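Local coordinates for lipolytic protein G-D-S-L family (Chitinophaga pinensis, PDB 4Q7Q) that is of unconfirmed function but belongs to the GDSL-like lipase/acylhydrolase family and probably hydrolyses ester bonds of lipids or other acylated substrates, at residues A[6-11]-A[32-37]; A[17-22]-A[44-49]; A[66-71]-A[116-121]. One frame throughout, in Å; residues are numbered along the deposited sequence.

How the interactions relate
All three contacts gather round one edge of the central parallel sheet of an SGNH-hydrolase fold. Interactions 1 and 2 have centres about 6 Å apart and alternate along the chain: strand 6-12, the loop after helix 14-17, helix 33-40, then edge strand 44-50. They share a seam, since the two strands are neighbours and Trp8 O and Ala10 O probably accept from Ile47 N and Gln49 N. Interaction 3 follows in sequence, its centre about 16 Å from that of interaction 1 and 17 Å from that of interaction 2. Helix 33-40 meets Trp8 and Ala10 on one face of the sheet, loop 66-71 Thr7 and Val9 on the other, in keeping with the layered SGNH-hydrolase fold.

Interaction 1: A[6-11]-A[32-37]; sequences LTWVAI and GYLTRL
Trp8 projects from strand 6-11 like a broad wedge, and the six-membered part of its indole enters the hollow between Leu34 and Leu37 on helix 33-40. CH2 of the ring meets Leu34 CD2 at 3.5 Å, while the next corner, Trp8 CZ3, comes equally near Leu37 CD1, at 3.5 Å. Holding CG anti to the backbone N (chi1 162°) sends the indole out from the strand to the helix. Leu37 has the same kind of first torsion, chi1 -177°, which brings its CG and CD1 obliquely against the CZ3 corner. Tyr33 CE1 completes the hollow near the plane of the indole, 4.4 Å from Trp8 CZ2.

Ala10 is the small partner: its CB lies over one face of the indole, 3.5 Å above the Trp8 plane and offset toward the rim, and still leaves room for Leu34 CD2, a knob 3.6 Å from Ala10 CB. That same CD2 lies over one face of the Tyr33 ring. The strand and helix segments run nearly antiparallel, at 155°, with axes 11.2 Å apart, a span that the large indole helps to fill. Helix 241-257 contributes Leu251 and Phe255 around Trp8.

The buried polar atoms find partners of their own: Trp8 NE1 bonds Ser75 OG, and Tyr33 OH bonds Thr16 OG1 and a water that donates to Ile11 O. Sheet and helix are therefore joined mainly by apolar shape matching, with one water bridge beside it.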
loop_
_atom_site.group_PDB
_atom_site.type_symbol
_atom_site.label_atom_id
_atom_site.label_comp_id
_atom_site.label_asym_id
_atom_site.label_seq_id
_atom_site.Cartn_x
_atom_site.Cartn_y
_atom_site.Cartn_z
ATOM N N LEU A 6 8.490 -21.119 7.383
ATOM C CA LEU A 6 9.108 -19.829 7.635
ATOM C C LEU A 6 8.075 -18.848 8.171
ATOM O O LEU A 6 6.969 -18.735 7.636
ATOM C CB LEU A 6 9.730 -19.266 6.354
ATOM C CG LEU A 6 10.863 -20.072 5.718
ATOM C CD1 LEU A 6 11.252 -19.461 4.379
ATOM C CD2 LEU A 6 12.062 -20.150 6.658
ATOM N N THR A 7 8.442 -18.142 9.232
ATOM C CA THR A 7 7.593 -17.102 9.784
ATOM C C THR A 7 7.858 -15.801 9.032
ATOM O O THR A 7 9.001 -15.355 8.927
ATOM C CB THR A 7 7.840 -16.909 11.291
ATOM O OG1 THR A 7 7.459 -18.101 11.997
ATOM C CG2 THR A 7 7.034 -15.733 11.824
ATOM N N TRP A 8 6.792 -15.214 8.503
ATOM C CA TRP A 8 6.870 -14.006 7.695
ATOM C C TRP A 8 6.062 -12.896 8.345
ATOM O O TRP A 8 4.841 -12.995 8.445
ATOM C CB TRP A 8 6.319 -14.295 6.295
ATOM C CG TRP A 8 5.943 -13.081 5.477
ATOM C CD1 TRP A 8 6.580 -11.868 5.442
ATOM C CD2 TRP A 8 4.823 -12.971 4.595
ATOM N NE1 TRP A 8 5.932 -11.021 4.574
ATOM C CE2 TRP A 8 4.845 -11.673 4.047
ATOM C CE3 TRP A 8 3.800 -13.846 4.212
ATOM C CZ2 TRP A 8 3.884 -11.228 3.140
ATOM C CZ3 TRP A 8 2.851 -13.407 3.308
ATOM C CH2 TRP A 8 2.902 -12.110 2.778
ATOM N N VAL A 9 6.753 -11.847 8.782
ATOM C CA VAL A 9 6.100 -10.667 9.335
ATOM C C VAL A 9 5.870 -9.659 8.215
ATOM O O VAL A 9 6.819 -9.208 7.564
ATOM C CB VAL A 9 6.933 -10.031 10.469
ATOM C CG1 VAL A 9 6.341 -8.698 10.902
ATOM C CG2 VAL A 9 7.013 -10.982 11.646
ATOM N N ALA A 10 4.600 -9.344 7.967
ATOM C CA ALA A 10 4.237 -8.383 6.938
ATOM C C ALA A 10 3.929 -7.045 7.589
ATOM O O ALA A 10 2.887 -6.878 8.212
ATOM C CB ALA A 10 3.031 -8.884 6.146
ATOM N N ILE A 11 4.852 -6.098 7.453
ATOM C CA ILE A 11 4.683 -4.769 8.020
ATOM C C ILE A 11 4.030 -3.900 6.960
ATOM O O ILE A 11 4.436 -3.913 5.792
ATOM C CB ILE A 11 6.045 -4.170 8.441
ATOM C CG1 ILE A 11 6.663 -5.037 9.537
ATOM C CG2 ILE A 11 5.904 -2.710 8.910
ATOM C CD1 ILE A 11 8.071 -4.669 9.892
ATOM N N GLY A 32 -7.098 -11.336 0.800
ATOM C CA GLY A 32 -6.068 -10.311 0.751
ATOM C C GLY A 32 -4.743 -10.852 0.245
ATOM O O GLY A 32 -4.630 -12.036 -0.063
ATOM N N TYR A 33 -3.723 -10.005 0.167
ATOM C CA TYR A 33 -2.475 -10.450 -0.461
ATOM C C TYR A 33 -1.626 -11.382 0.411
ATOM O O TYR A 33 -0.837 -12.164 -0.121
ATOM C CB TYR A 33 -1.656 -9.273 -1.033
ATOM C CG TYR A 33 -0.774 -8.551 -0.038
ATOM C CD1 TYR A 33 0.529 -8.981 0.210
ATOM C CD2 TYR A 33 -1.229 -7.423 0.633
ATOM C CE1 TYR A 33 1.336 -8.323 1.108
ATOM C CE2 TYR A 33 -0.421 -6.761 1.541
ATOM C CZ TYR A 33 0.858 -7.208 1.771
ATOM O OH TYR A 33 1.645 -6.551 2.686
ATOM N N LEU A 34 -1.792 -11.320 1.732
ATOM C CA LEU A 34 -1.073 -12.250 2.616
ATOM C C LEU A 34 -1.617 -13.662 2.443
ATOM O O LEU A 34 -0.859 -14.637 2.316
ATOM C CB LEU A 34 -1.209 -11.856 4.092
ATOM C CG LEU A 34 -0.943 -10.398 4.484
ATOM C CD1 LEU A 34 -1.014 -10.229 6.006
ATOM C CD2 LEU A 34 0.388 -9.912 3.954
ATOM N N THR A 35 -2.942 -13.761 2.444
ATOM C CA THR A 35 -3.638 -15.029 2.239
ATOM C C THR A 35 -3.261 -15.624 0.889
ATOM O O THR A 35 -2.928 -16.804 0.791
ATOM C CB THR A 35 -5.159 -14.826 2.340
ATOM O OG1 THR A 35 -5.480 -14.364 3.659
ATOM C CG2 THR A 35 -5.930 -16.119 2.037
ATOM N N ARG A 36 -3.280 -14.799 -0.152
ATOM C CA ARG A 36 -2.953 -15.275 -1.489
ATOM C C ARG A 36 -1.485 -15.679 -1.622
ATOM O O ARG A 36 -1.174 -16.661 -2.292
ATOM C CB ARG A 36 -3.330 -14.232 -2.532
ATOM C CG ARG A 36 -4.820 -13.981 -2.606
ATOM C CD ARG A 36 -5.163 -12.884 -3.621
ATOM N NE ARG A 36 -6.603 -12.642 -3.679
ATOM C CZ ARG A 36 -7.455 -13.406 -4.355
ATOM N NH1 ARG A 36 -8.752 -13.132 -4.344
ATOM N NH2 ARG A 36 -7.008 -14.447 -5.046
ATOM N N LEU A 37 -0.585 -14.929 -0.986
ATOM C CA LEU A 37 0.830 -15.306 -0.990
ATOM C C LEU A 37 0.985 -16.702 -0.394
ATOM O O LEU A 37 1.668 -17.562 -0.954
ATOM C CB LEU A 37 1.683 -14.295 -0.206
ATOM C CG LEU A 37 3.216 -14.469 -0.156
ATOM C CD1 LEU A 37 3.708 -15.611 0.777
ATOM C CD2 LEU A 37 3.785 -14.642 -1.559
HETATM O O HOH W 1 4.274 -6.235 3.939
#

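Interaction 2: A[17-22]-A[44-49]; sequences YLNDHL and LKYINQ
Asp20 faces the edge strand with its two carboxylate oxygens engaged by different residues, Tyr46 and Asn48. Tyr46 OH donates to the syn lone pair of Asp20 OD2, at 2.6 Å, and this oxygen lies at the edge of the phenol in its plane. The tyrosine reaches it with CG between the backbone N and the carbonyl carbon (chi1 77°), a rotamer that directs the hydroxyl at the carboxylate coming from the opposite direction.

Asn48 instead extends with CG anti to its backbone N (chi1 -171°), so that ND2 reaches Asp20 OD1 at 2.8 Å along a nearly straight bond, 170° at the hydrogen. The donor arrives on the anti side of OD1, with the amide and carboxylate planes steeply inclined. A weak bond also runs from Asn48 ND2 to Tyr17 O, 3.3 Å away.

Asn19 supplies the second donor to Asp20 OD1: its ND2 approaches at 2.8 Å from the opposite face of the carboxylate. Its other amide atom, OD1, accepts from Thr35 N, so this asparagine links the loop to helix 33-40 and braces the aspartate that meets the strand.

Three donors thus converge on one carboxylate, which suggests that Asp20 is ionised; the network ties the loop following helix 14-17 to edge strand 44-50 through directional polar bonds.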
loop_
_atom_site.group_PDB
_atom_site.type_symbol
_atom_site.label_atom_id
_atom_site.label_comp_id
_atom_site.label_asym_id
_atom_site.label_seq_id
_atom_site.Cartn_x
_atom_site.Cartn_y
_atom_site.Cartn_z
ATOM N N TYR A 17 -3.140 -4.558 6.550
ATOM C CA TYR A 17 -4.132 -4.740 7.608
ATOM C C TYR A 17 -5.404 -5.459 7.140
ATOM O O TYR A 17 -5.892 -6.388 7.800
ATOM C CB TYR A 17 -4.498 -3.367 8.171
ATOM C CG TYR A 17 -5.670 -3.358 9.135
ATOM C CD1 TYR A 17 -5.479 -3.580 10.496
ATOM C CD2 TYR A 17 -6.962 -3.090 8.684
ATOM C CE1 TYR A 17 -6.548 -3.554 11.380
ATOM C CE2 TYR A 17 -8.030 -3.063 9.549
ATOM C CZ TYR A 17 -7.822 -3.295 10.901
ATOM O OH TYR A 17 -8.889 -3.269 11.769
ATOM N N LEU A 18 -5.926 -5.034 5.991
ATOM C CA LEU A 18 -7.226 -5.489 5.518
ATOM C C LEU A 18 -7.271 -6.966 5.148
ATOM O O LEU A 18 -8.356 -7.520 4.988
ATOM C CB LEU A 18 -7.687 -4.643 4.328
ATOM C CG LEU A 18 -8.095 -3.213 4.690
ATOM C CD1 LEU A 18 -8.218 -2.318 3.440
ATOM C CD2 LEU A 18 -9.378 -3.210 5.526
ATOM N N ASN A 19 -6.105 -7.598 5.009
ATOM C CA ASN A 19 -6.046 -9.032 4.726
ATOM C C ASN A 19 -6.883 -9.837 5.713
ATOM O O ASN A 19 -7.490 -10.849 5.354
ATOM C CB ASN A 19 -4.601 -9.533 4.755
ATOM C CG ASN A 19 -4.485 -10.994 4.366
ATOM O OD1 ASN A 19 -4.431 -11.333 3.184
ATOM N ND2 ASN A 19 -4.452 -11.873 5.363
ATOM N N ASP A 20 -6.924 -9.367 6.955
ATOM C CA ASP A 20 -7.594 -10.107 8.016
ATOM C C ASP A 20 -8.822 -9.400 8.569
ATOM O O ASP A 20 -9.351 -9.780 9.614
ATOM C CB ASP A 20 -6.595 -10.465 9.113
ATOM C CG ASP A 20 -5.531 -11.411 8.609
ATOM O OD1 ASP A 20 -4.543 -10.925 8.021
ATOM O OD2 ASP A 20 -5.711 -12.646 8.752
ATOM N N HIS A 21 -9.271 -8.380 7.850
ATOM C CA HIS A 21 -10.441 -7.606 8.249
ATOM C C HIS A 21 -11.262 -7.280 7.022
ATOM O O HIS A 21 -11.473 -6.111 6.691
ATOM C CB HIS A 21 -10.020 -6.338 8.987
ATOM C CG HIS A 21 -9.236 -6.619 10.225
ATOM N ND1 HIS A 21 -9.818 -7.111 11.374
ATOM C CD2 HIS A 21 -7.910 -6.532 10.481
ATOM C CE1 HIS A 21 -8.887 -7.289 12.294
ATOM N NE2 HIS A 21 -7.719 -6.949 11.775
ATOM N N LEU A 22 -11.727 -8.326 6.349
ATOM C CA LEU A 22 -12.426 -8.154 5.084
ATOM C C LEU A 22 -13.771 -7.447 5.245
ATOM O O LEU A 22 -14.268 -6.851 4.299
ATOM C CB LEU A 22 -12.583 -9.496 4.369
ATOM C CG LEU A 22 -11.242 -10.185 4.095
ATOM C CD1 LEU A 22 -11.450 -11.587 3.561
ATOM C CD2 LEU A 22 -10.397 -9.360 3.132
ATOM N N LEU A 44 5.023 -20.417 3.957
ATOM C CA LEU A 44 5.183 -19.068 4.494
ATOM C C LEU A 44 4.016 -18.751 5.420
ATOM O O LEU A 44 2.862 -18.706 4.990
ATOM C CB LEU A 44 5.270 -18.045 3.357
ATOM C CG LEU A 44 6.656 -17.717 2.782
ATOM C CD1 LEU A 44 7.476 -16.872 3.762
ATOM C CD2 LEU A 44 7.413 -18.975 2.393
ATOM N N LYS A 45 4.323 -18.551 6.697
ATOM C CA LYS A 45 3.305 -18.339 7.714
ATOM C C LYS A 45 3.263 -16.873 8.107
ATOM O O LYS A 45 4.149 -16.389 8.819
ATOM C CB LYS A 45 3.617 -19.194 8.939
ATOM C CG LYS A 45 3.797 -20.663 8.611
ATOM C CD LYS A 45 2.504 -21.290 8.103
ATOM C CE LYS A 45 2.694 -22.773 7.830
ATOM N NZ LYS A 45 1.399 -23.431 7.521
ATOM N N TYR A 46 2.234 -16.168 7.652
ATOM C CA TYR A 46 2.199 -14.722 7.835
ATOM C C TYR A 46 1.805 -14.261 9.225
ATOM O O TYR A 46 1.014 -14.901 9.927
ATOM C CB TYR A 46 1.341 -14.019 6.768
ATOM C CG TYR A 46 -0.167 -14.101 6.943
ATOM C CD1 TYR A 46 -0.836 -13.305 7.876
ATOM C CD2 TYR A 46 -0.933 -14.928 6.129
ATOM C CE1 TYR A 46 -2.214 -13.372 8.028
ATOM C CE2 TYR A 46 -2.317 -14.985 6.260
ATOM C CZ TYR A 46 -2.950 -14.213 7.216
ATOM O OH TYR A 46 -4.325 -14.277 7.334
ATOM N N ILE A 47 2.387 -13.131 9.605
ATOM C CA ILE A 47 1.951 -12.381 10.761
ATOM C C ILE A 47 1.591 -11.004 10.241
ATOM O O ILE A 47 2.406 -10.339 9.600
ATOM C CB ILE A 47 3.065 -12.294 11.803
ATOM C CG1 ILE A 47 3.286 -13.677 12.409
ATOM C CG2 ILE A 47 2.717 -11.280 12.884
ATOM C CD1 ILE A 47 4.452 -13.744 13.347
ATOM N N ASN A 48 0.358 -10.590 10.498
ATOM C CA ASN A 48 -0.146 -9.327 9.992
ATOM C C ASN A 48 0.259 -8.154 10.885
ATOM O O ASN A 48 -0.330 -7.924 11.945
ATOM C CB ASN A 48 -1.668 -9.401 9.853
ATOM C CG ASN A 48 -2.254 -8.211 9.123
ATOM O OD1 ASN A 48 -1.730 -7.097 9.197
ATOM N ND2 ASN A 48 -3.356 -8.436 8.416
ATOM N N GLN A 49 1.280 -7.428 10.449
ATOM C CA GLN A 49 1.696 -6.202 11.120
ATOM C C GLN A 49 1.353 -4.992 10.248
ATOM O O GLN A 49 2.121 -4.033 10.122
ATOM C CB GLN A 49 3.177 -6.253 11.510
ATOM C CG GLN A 49 3.423 -7.049 12.786
ATOM C CD GLN A 49 3.161 -6.229 14.032
ATOM O OE1 GLN A 49 2.760 -5.062 13.954
ATOM N NE2 GLN A 49 3.412 -6.826 15.195
#

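Interaction 3: A[66-71]-A[116-121]; sequences LGLIKA and RQLNPE
The carboxamide of Asn119 is the flat group that meets loop 66-71. The Lys70 chain crosses over one face of it, with CE above Asn119 CG at 3.8 Å. At the amide's edges ND2 and OD1 do the bonding. Asn119 ND2 donates to Ala71 O at 2.9 Å; the acceptor is tilted 17° from the amide plane, and the donor stands above the plane of the Ala71 carbonyl. Asn119 OD1 accepts from Glu121 N at 3.0 Å, forming an Asx turn just where helix 104-118 ends. Asparagine suits this place because one short side chain offers both a donor for the loop and an acceptor for its own backbone.

Lys70 is extended, with CG anti to the backbone N (chi1 -177°); this lays its methylenes along the helix terminus, CG lying 3.4 Å from Leu118 O, and carries NZ to a water, which accepts from it and donates to Asn119 OD1. Leu118 serves the apolar half: its CD1 packs on Leu68 CB at 3.6 Å. Leu68 and Ala71 in turn pack on Val9 of strand 6-12.

Leucine packing and one direct hydrogen bond therefore join the end of helix 104-118 to the loop leading into strand 73-77, while the lysine ammonium is met by water at the surface.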
loop_
_atom_site.group_PDB
_atom_site.type_symbol
_atom_site.label_atom_id
_atom_site.label_comp_id
_atom_site.label_asym_id
_atom_site.label_seq_id
_atom_site.Cartn_x
_atom_site.Cartn_y
_atom_site.Cartn_z
ATOM N N LEU A 66 5.160 -2.340 18.912
ATOM C CA LEU A 66 4.235 -3.008 18.005
ATOM C C LEU A 66 4.062 -4.494 18.291
ATOM O O LEU A 66 3.211 -5.152 17.692
ATOM C CB LEU A 66 4.690 -2.819 16.556
ATOM C CG LEU A 66 4.773 -1.379 16.057
ATOM C CD1 LEU A 66 5.087 -1.359 14.575
ATOM C CD2 LEU A 66 3.465 -0.654 16.343
ATOM N N GLY A 67 4.875 -5.029 19.196
ATOM C CA GLY A 67 4.862 -6.455 19.444
ATOM C C GLY A 67 5.529 -7.229 18.325
ATOM O O GLY A 67 5.252 -8.415 18.137
ATOM N N LEU A 68 6.400 -6.563 17.568
ATOM C CA LEU A 68 7.169 -7.248 16.536
ATOM C C LEU A 68 7.983 -8.375 17.152
ATOM O O LEU A 68 8.611 -8.197 18.196
ATOM C CB LEU A 68 8.109 -6.280 15.824
ATOM C CG LEU A 68 7.446 -5.269 14.897
ATOM C CD1 LEU A 68 8.467 -4.237 14.455
ATOM C CD2 LEU A 68 6.849 -5.982 13.696
ATOM N N ILE A 69 7.974 -9.534 16.504
ATOM C CA ILE A 69 8.746 -10.662 17.009
ATOM C C ILE A 69 9.838 -11.077 16.035
ATOM O O ILE A 69 9.892 -10.610 14.901
ATOM C CB ILE A 69 7.858 -11.886 17.316
ATOM C CG1 ILE A 69 7.286 -12.478 16.030
ATOM C CG2 ILE A 69 6.746 -11.515 18.292
ATOM C CD1 ILE A 69 6.610 -13.828 16.239
ATOM N N LYS A 70 10.717 -11.953 16.498
ATOM C CA LYS A 70 11.748 -12.520 15.644
ATOM C C LYS A 70 11.101 -13.434 14.600
ATOM O O LYS A 70 10.266 -14.284 14.927
ATOM C CB LYS A 70 12.757 -13.297 16.489
ATOM C CG LYS A 70 13.924 -13.868 15.708
ATOM C CD LYS A 70 14.851 -14.638 16.639
ATOM C CE LYS A 70 16.111 -15.117 15.928
ATOM N NZ LYS A 70 17.109 -15.661 16.898
ATOM N N ALA A 71 11.483 -13.244 13.343
ATOM C CA ALA A 71 10.913 -14.005 12.238
ATOM C C ALA A 71 11.958 -14.211 11.156
ATOM O O ALA A 71 13.034 -13.608 11.197
ATOM C CB ALA A 71 9.697 -13.288 11.664
ATOM N N ARG A 116 16.695 -5.825 11.874
ATOM C CA ARG A 116 18.012 -6.423 12.039
ATOM C C ARG A 116 18.342 -6.678 13.511
ATOM O O ARG A 116 19.051 -7.628 13.838
ATOM C CB ARG A 116 19.074 -5.567 11.345
ATOM C CG ARG A 116 18.976 -5.662 9.824
ATOM C CD ARG A 116 19.881 -4.682 9.111
ATOM N NE ARG A 116 19.930 -4.936 7.672
ATOM C CZ ARG A 116 20.319 -4.040 6.769
ATOM N NH1 ARG A 116 20.669 -2.818 7.154
ATOM N NH2 ARG A 116 20.338 -4.355 5.478
ATOM N N GLN A 117 17.807 -5.844 14.397
ATOM C CA GLN A 117 17.926 -6.086 15.833
ATOM C C GLN A 117 17.152 -7.345 16.230
ATOM O O GLN A 117 17.644 -8.169 17.004
ATOM C CB GLN A 117 17.406 -4.887 16.625
ATOM C CG GLN A 117 17.263 -5.140 18.119
ATOM C CD GLN A 117 16.169 -4.291 18.748
ATOM O OE1 GLN A 117 14.996 -4.676 18.769
ATOM N NE2 GLN A 117 16.549 -3.127 19.261
ATOM N N LEU A 118 15.940 -7.484 15.695
ATOM C CA LEU A 118 15.091 -8.636 15.987
ATOM C C LEU A 118 15.695 -9.928 15.459
ATOM O O LEU A 118 15.693 -10.950 16.146
ATOM C CB LEU A 118 13.693 -8.443 15.392
ATOM C CG LEU A 118 12.798 -7.409 16.074
ATOM C CD1 LEU A 118 11.606 -7.060 15.188
ATOM C CD2 LEU A 118 12.342 -7.928 17.434
ATOM N N ASN A 119 16.195 -9.883 14.232
ATOM C CA ASN A 119 16.863 -11.024 13.635
ATOM C C ASN A 119 17.832 -10.575 12.550
ATOM O O ASN A 119 17.425 -10.306 11.424
ATOM C CB ASN A 119 15.843 -12.019 13.069
ATOM C CG ASN A 119 16.489 -13.308 12.610
ATOM O OD1 ASN A 119 17.706 -13.459 12.688
ATOM N ND2 ASN A 119 15.680 -14.245 12.135
ATOM N N PRO A 120 19.129 -10.501 12.887
ATOM C CA PRO A 120 20.131 -10.082 11.900
ATOM C C PRO A 120 20.224 -11.031 10.700
ATOM O O PRO A 120 20.807 -10.655 9.683
ATOM C CB PRO A 120 21.440 -10.061 12.703
ATOM C CG PRO A 120 21.175 -10.880 13.908
ATOM C CD PRO A 120 19.717 -10.766 14.210
ATOM N N GLU A 121 19.637 -12.223 10.811
ATOM C CA GLU A 121 19.680 -13.218 9.737
ATOM C C GLU A 121 18.436 -13.229 8.857
ATOM O O GLU A 121 18.401 -13.916 7.838
ATOM C CB GLU A 121 19.863 -14.622 10.316
ATOM C CG GLU A 121 21.163 -14.821 11.051
ATOM C CD GLU A 121 21.211 -16.132 11.805
ATOM O OE1 GLU A 121 20.594 -17.115 11.341
ATOM O OE2 GLU A 121 21.867 -16.173 12.867
HETATM O O HOH W 2 19.288 -14.727 14.971
#